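Long-range contact in 8-demethyl-8-aminoriboflavin-5'-phosphate synthase (Streptomyces davawensis, PDB 5MLD), which replaces the C-8 methyl group of FMN with an amino group taken from glutamate, a step in the biosynthesis of the antibiotic roseoflavin: residues I84-C96 with A127-V141. Numbering follows the deposited sequence.
With 8DP (8-demethyl-8-aminoriboflavin-5'-phosphate), chain I.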
loop_
_atom_site.group_PDB
_atom_site.type_symbol
_atom_site.label_atom_id
_atom_site.label_comp_id
_atom_site.label_asym_id
_atom_site.label_seq_id
_atom_site.Cartn_x
_atom_site.Cartn_y
_atom_site.Cartn_z
ATOM N N ILE A 84 1.523 -2.578 26.009
ATOM C CA ILE A 84 0.720 -2.624 24.793
ATOM C C ILE A 84 0.626 -1.199 24.257
ATOM O O ILE A 84 0.357 -0.264 25.020
ATOM C CB ILE A 84 -0.683 -3.198 25.057
ATOM C CG1 ILE A 84 -0.612 -4.656 25.538
ATOM C CG2 ILE A 84 -1.505 -3.136 23.788
ATOM C CD1 ILE A 84 -1.874 -5.124 26.187
ATOM N N LEU A 85 0.872 -1.033 22.955
ATOM C CA LEU A 85 0.683 0.240 22.266
ATOM C C LEU A 85 -0.446 0.059 21.259
ATOM O O LEU A 85 -0.348 -0.773 20.359
ATOM C CB LEU A 85 1.966 0.689 21.559
ATOM C CG LEU A 85 1.777 2.000 20.776
ATOM C CD1 LEU A 85 1.527 3.149 21.741
ATOM C CD2 LEU A 85 2.966 2.325 19.897
ATOM N N VAL A 86 -1.539 0.777 21.450
ATOM C CA VAL A 86 -2.635 0.767 20.493
ATOM C C VAL A 86 -2.631 2.113 19.803
ATOM O O VAL A 86 -2.904 3.138 20.443
ATOM C CB VAL A 86 -3.989 0.517 21.161
ATOM C CG1 VAL A 86 -5.097 0.575 20.103
ATOM C CG2 VAL A 86 -3.977 -0.816 21.927
ATOM N N ILE A 87 -2.356 2.124 18.501
ATOM C CA ILE A 87 -2.565 3.337 17.715
ATOM C C ILE A 87 -4.033 3.370 17.310
ATOM O O ILE A 87 -4.549 2.413 16.724
ATOM C CB ILE A 87 -1.654 3.382 16.481
ATOM C CG1 ILE A 87 -0.165 3.284 16.858
ATOM C CG2 ILE A 87 -1.962 4.651 15.664
ATOM C CD1 ILE A 87 0.356 4.448 17.650
ATOM N N ALA A 88 -4.714 4.455 17.637
ATOM C CA ALA A 88 -6.132 4.587 17.317
ATOM C C ALA A 88 -6.229 5.755 16.348
ATOM O O ALA A 88 -6.242 6.917 16.768
ATOM C CB ALA A 88 -6.979 4.802 18.567
ATOM N N THR A 89 -6.304 5.447 15.060
ATOM C CA THR A 89 -6.127 6.514 14.098
ATOM C C THR A 89 -7.328 6.635 13.172
ATOM O O THR A 89 -7.860 5.629 12.687
ATOM C CB THR A 89 -4.844 6.301 13.265
ATOM O OG1 THR A 89 -4.666 7.419 12.387
ATOM C CG2 THR A 89 -4.890 4.990 12.451
ATOM N N PRO A 90 -7.784 7.856 12.914
ATOM C CA PRO A 90 -8.605 8.079 11.725
ATOM C C PRO A 90 -7.768 7.777 10.493
ATOM O O PRO A 90 -6.534 7.733 10.543
ATOM C CB PRO A 90 -8.964 9.571 11.801
ATOM C CG PRO A 90 -8.517 10.049 13.132
ATOM C CD PRO A 90 -7.453 9.109 13.612
ATOM N N ILE A 91 -8.447 7.605 9.362
ATOM C CA ILE A 91 -7.777 7.397 8.079
ATOM C C ILE A 91 -7.783 8.704 7.300
ATOM O O ILE A 91 -8.846 9.310 7.119
ATOM C CB ILE A 91 -8.462 6.286 7.275
ATOM C CG1 ILE A 91 -8.359 4.973 8.067
ATOM C CG2 ILE A 91 -7.848 6.209 5.844
ATOM C CD1 ILE A 91 -9.243 3.832 7.564
ATOM N N THR A 92 -6.609 9.141 6.827
ATOM C CA THR A 92 -6.566 10.265 5.886
ATOM C C THR A 92 -5.668 9.893 4.720
ATOM O O THR A 92 -4.540 9.438 4.930
ATOM C CB THR A 92 -6.083 11.595 6.516
ATOM O OG1 THR A 92 -4.721 11.504 6.971
ATOM C CG2 THR A 92 -6.996 12.046 7.650
ATOM N N LEU A 93 -6.168 10.125 3.501
ATOM C CA LEU A 93 -5.439 9.847 2.263
ATOM C C LEU A 93 -5.029 8.379 2.168
ATOM O O LEU A 93 -3.940 8.072 1.677
ATOM C CB LEU A 93 -4.197 10.738 2.128
ATOM C CG LEU A 93 -4.310 12.178 2.639
ATOM C CD1 LEU A 93 -2.944 12.809 2.681
ATOM C CD2 LEU A 93 -5.270 12.962 1.783
ATOM N N ASN A 94 -5.866 7.479 2.687
ATOM C CA ASN A 94 -5.571 6.046 2.739
ATOM C C ASN A 94 -4.338 5.739 3.585
ATOM O O ASN A 94 -3.688 4.706 3.379
ATOM C CB ASN A 94 -5.387 5.453 1.334
ATOM C CG ASN A 94 -6.238 4.211 1.115
ATOM O OD1 ASN A 94 -5.732 3.127 0.874
ATOM N ND2 ASN A 94 -7.538 4.379 1.213
ATOM N N MET A 95 -3.990 6.627 4.521
ATOM C CA MET A 95 -2.936 6.394 5.499
ATOM C C MET A 95 -3.485 6.650 6.899
ATOM O O MET A 95 -4.639 7.067 7.075
ATOM C CB MET A 95 -1.722 7.306 5.249
ATOM C CG MET A 95 -1.078 7.130 3.885
ATOM S SD MET A 95 0.230 8.346 3.621
ATOM C CE MET A 95 -0.726 9.713 2.996
ATOM N N CYS A 96 -2.642 6.425 7.904
ATOM C CA CYS A 96 -2.917 6.984 9.214
ATOM C C CYS A 96 -2.958 8.513 9.108
ATOM O O CYS A 96 -2.639 9.095 8.064
ATOM C CB CYS A 96 -1.855 6.546 10.217
ATOM S SG CYS A 96 -0.182 7.021 9.712
ATOM N N ALA A 127 1.568 -4.653 19.913
ATOM C CA ALA A 127 0.862 -3.587 19.215
ATOM C C ALA A 127 -0.524 -4.044 18.784
ATOM O O ALA A 127 -0.724 -5.195 18.380
ATOM C CB ALA A 127 1.644 -3.104 17.986
ATOM N N GLY A 128 -1.479 -3.115 18.880
ATOM C CA GLY A 128 -2.783 -3.290 18.286
ATOM C C GLY A 128 -3.174 -2.006 17.583
ATOM O O GLY A 128 -2.477 -0.992 17.665
ATOM N N LEU A 129 -4.305 -2.058 16.899
ATOM C CA LEU A 129 -4.686 -0.944 16.051
ATOM C C LEU A 129 -6.194 -0.764 16.124
ATOM O O LEU A 129 -6.933 -1.748 16.041
ATOM C CB LEU A 129 -4.232 -1.229 14.627
ATOM C CG LEU A 129 -4.121 -0.109 13.622
ATOM C CD1 LEU A 129 -3.155 0.960 14.133
ATOM C CD2 LEU A 129 -3.589 -0.749 12.380
ATOM N N LEU A 130 -6.639 0.480 16.309
ATOM C CA LEU A 130 -8.033 0.872 16.120
ATOM C C LEU A 130 -8.085 1.907 15.002
ATOM O O LEU A 130 -7.302 2.862 15.010
ATOM C CB LEU A 130 -8.629 1.454 17.404
ATOM C CG LEU A 130 -8.662 0.529 18.630
ATOM C CD1 LEU A 130 -9.114 1.302 19.834
ATOM C CD2 LEU A 130 -9.580 -0.697 18.403
ATOM N N MET A 131 -8.985 1.725 14.031
ATOM C CA MET A 131 -9.032 2.649 12.899
ATOM C C MET A 131 -10.468 3.045 12.592
ATOM O O MET A 131 -11.402 2.252 12.760
ATOM C CB MET A 131 -8.394 2.048 11.638
ATOM C CG MET A 131 -6.897 1.851 11.708
ATOM S SD MET A 131 -6.358 0.806 10.354
ATOM C CE MET A 131 -7.025 -0.787 10.795
ATOM N N CYS A 132 -10.638 4.273 12.107
ATOM C CA CYS A 132 -11.958 4.769 11.724
ATOM C C CYS A 132 -11.815 5.522 10.411
ATOM O O CYS A 132 -11.014 6.447 10.325
ATOM C CB CYS A 132 -12.533 5.696 12.800
ATOM S SG CYS A 132 -14.273 5.849 12.583
ATOM N N GLY A 133 -12.567 5.117 9.384
ATOM C CA GLY A 133 -12.612 5.864 8.147
ATOM C C GLY A 133 -14.057 6.017 7.707
ATOM O O GLY A 133 -14.942 5.307 8.183
ATOM N N ASN A 134 -14.289 6.938 6.773
ATOM C CA ASN A 134 -15.657 7.025 6.267
ATOM C C ASN A 134 -16.000 5.892 5.308
ATOM O O ASN A 134 -17.187 5.537 5.185
ATOM C CB ASN A 134 -15.894 8.380 5.577
ATOM C CG ASN A 134 -16.030 9.517 6.572
ATOM O OD1 ASN A 134 -15.967 9.304 7.793
ATOM N ND2 ASN A 134 -16.215 10.734 6.066
ATOM N N GLU A 135 -15.000 5.318 4.621
ATOM C CA GLU A 135 -15.306 4.337 3.587
ATOM C C GLU A 135 -14.207 3.321 3.291
ATOM O O GLU A 135 -14.530 2.205 2.893
ATOM C CB GLU A 135 -15.665 5.038 2.266
ATOM C CG GLU A 135 -14.565 5.929 1.730
ATOM C CD GLU A 135 -14.572 6.091 0.214
ATOM O OE1 GLU A 135 -13.695 6.823 -0.288
ATOM O OE2 GLU A 135 -15.424 5.486 -0.479
ATOM N N ASP A 136 -12.923 3.673 3.416
ATOM C CA ASP A 136 -11.921 2.802 2.802
ATOM C C ASP A 136 -10.527 3.082 3.351
ATOM O O ASP A 136 -10.174 4.235 3.596
ATOM C CB ASP A 136 -11.947 3.000 1.280
ATOM C CG ASP A 136 -11.006 2.090 0.553
ATOM O OD1 ASP A 136 -11.098 0.856 0.729
ATOM O OD2 ASP A 136 -10.174 2.614 -0.208
ATOM N N GLY A 137 -9.732 2.016 3.513
ATOM C CA GLY A 137 -8.318 2.184 3.829
ATOM C C GLY A 137 -7.827 1.398 5.034
ATOM O O GLY A 137 -6.633 1.428 5.348
ATOM N N ALA A 138 -8.736 0.685 5.703
ATOM C CA ALA A 138 -8.399 0.064 6.984
ATOM C C ALA A 138 -7.268 -0.956 6.839
ATOM O O ALA A 138 -6.268 -0.896 7.564
ATOM C CB ALA A 138 -9.643 -0.583 7.592
ATOM N N HIS A 139 -7.415 -1.923 5.932
ATOM C CA HIS A 139 -6.377 -2.960 5.844
ATOM C C HIS A 139 -5.052 -2.410 5.305
ATOM O O HIS A 139 -3.967 -2.887 5.684
ATOM C CB HIS A 139 -6.901 -4.127 5.003
ATOM C CG HIS A 139 -8.016 -4.873 5.673
ATOM N ND1 HIS A 139 -9.337 -4.753 5.292
ATOM C CD2 HIS A 139 -8.010 -5.711 6.738
ATOM C CE1 HIS A 139 -10.092 -5.496 6.080
ATOM N NE2 HIS A 139 -9.310 -6.094 6.961
ATOM N N HIS A 140 -5.115 -1.408 4.437
ATOM C CA HIS A 140 -3.903 -0.762 3.934
ATOM C C HIS A 140 -3.150 -0.053 5.059
ATOM O O HIS A 140 -1.932 -0.210 5.210
ATOM C CB HIS A 140 -4.287 0.214 2.817
ATOM C CG HIS A 140 -3.118 0.883 2.156
ATOM N ND1 HIS A 140 -3.249 2.037 1.414
ATOM C CD2 HIS A 140 -1.805 0.552 2.107
ATOM C CE1 HIS A 140 -2.064 2.395 0.945
ATOM N NE2 HIS A 140 -1.174 1.505 1.344
ATOM N N VAL A 141 -3.869 0.713 5.882
ATOM C CA VAL A 141 -3.226 1.394 6.998
ATOM C C VAL A 141 -2.676 0.387 7.994
ATOM O O VAL A 141 -1.563 0.553 8.513
ATOM C CB VAL A 141 -4.216 2.367 7.672
ATOM C CG1 VAL A 141 -3.600 2.964 8.906
ATOM C CG2 VAL A 141 -4.597 3.477 6.703
HETATM C C4 8DP I . -12.038 10.189 8.004
HETATM C C5 8DP I . -12.630 10.537 6.634
HETATM C C8 8DP I . -10.190 13.945 5.865
HETATM N N3 8DP I . -9.309 10.396 3.883
HETATM C C2 8DP I . -13.035 10.399 10.376
HETATM N N2 8DP I . -10.440 15.202 6.525
HETATM N N1 8DP I . -11.475 10.503 5.641
HETATM C C6 8DP I . -10.700 11.598 5.443
HETATM O O6 8DP I . -13.153 12.179 8.854
HETATM N N4 8DP I . -11.935 8.244 5.181
HETATM C C12 8DP I . -9.620 11.547 4.535
HETATM C C13 8DP I . -11.175 9.350 4.990
HETATM C C14 8DP I . -10.082 9.299 4.112
HETATM C C15 8DP I . -9.821 8.083 3.467
HETATM C C16 8DP I . -11.650 7.121 4.552
HETATM C C1 8DP I . -12.797 11.317 11.580
HETATM C C3 8DP I . -12.341 11.097 9.206
HETATM C C7 8DP I . -11.007 12.820 6.095
HETATM C C9 8DP I . -9.099 13.864 4.952
HETATM O O1 8DP I . -11.477 10.778 15.192
HETATM P P1 8DP I . -11.899 11.625 13.972
HETATM O O2 8DP I . -13.243 12.367 14.297
HETATM O O3 8DP I . -10.819 12.624 13.577
HETATM O O4 8DP I . -12.195 10.625 12.739
HETATM O O5 8DP I . -12.545 9.140 10.677
HETATM O O7 8DP I . -11.310 9.196 8.192
HETATM C C10 8DP I . -8.215 15.065 4.687
HETATM C C11 8DP I . -8.825 12.682 4.313
HETATM O O8 8DP I . -8.744 7.954 2.590
HETATM N N5 8DP I . -10.606 7.026 3.707
HETATM O O9 8DP I . -12.421 5.947 4.746
HETATM O O HOH W 1 -7.810 0.981 0.408
#
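N94 OD1 takes a hydrogen bond from H140 ND1 and meets a water. H140 ND1 reaches N94 OD1 at 2.8 Å along a nearly straight bond (170° at the hydrogen), the oxygen lying close to the imidazole plane at the ring edge, with amide and ring turned 45° apart; the water lies between N94 OD1 and D136 OD2, within hydrogen-bonding distance of both. The other end of the amide, N94 ND2, sits over G137 CA and makes only a weak bond to D136 OD2, 3.5 Å away; that carboxylate is held more firmly by the backbone N-H groups of G137 and H139 of a neighbouring subunit. The strong bond from the H140 ring, with the weak one to D136, is consistent with a fixed rotation of the amide. N94 lies in the type I' turn T92-M95, which presents its backbone to the flavin: N94 N donates to O8 of the ligand at 2.9 Å. Across the pocket, E135 N and D136 N converge on ligand O9, D136 N at 2.7 Å, and D136 O accepts from ligand N5, so the two loops hold the pyrimidine edge of the isoalloxazine between them. I91 wedges between the ligand and the start of helix 138-152: with CG1 anti to its carbonyl carbon (chi1 -62°), CD1 reaches A138 N at 3.7 Å, while CG2 lies against the ligand ring. V141 CG2 presses on the backbone of M95, 3.4 Å from its C atom. Behind these loops, strands 84-92 and 125-132 run parallel, tied by six backbone hydrogen bonds, including T89 N to L130 O at 2.8 Å. In this flavodoxin-like sheet, strand 4-9 flanks strand 84-92 on its other edge; helix 20-34 covers V86, A88 and P90, and helix 138-152 packs on the opposite face against A127, L129 and M131.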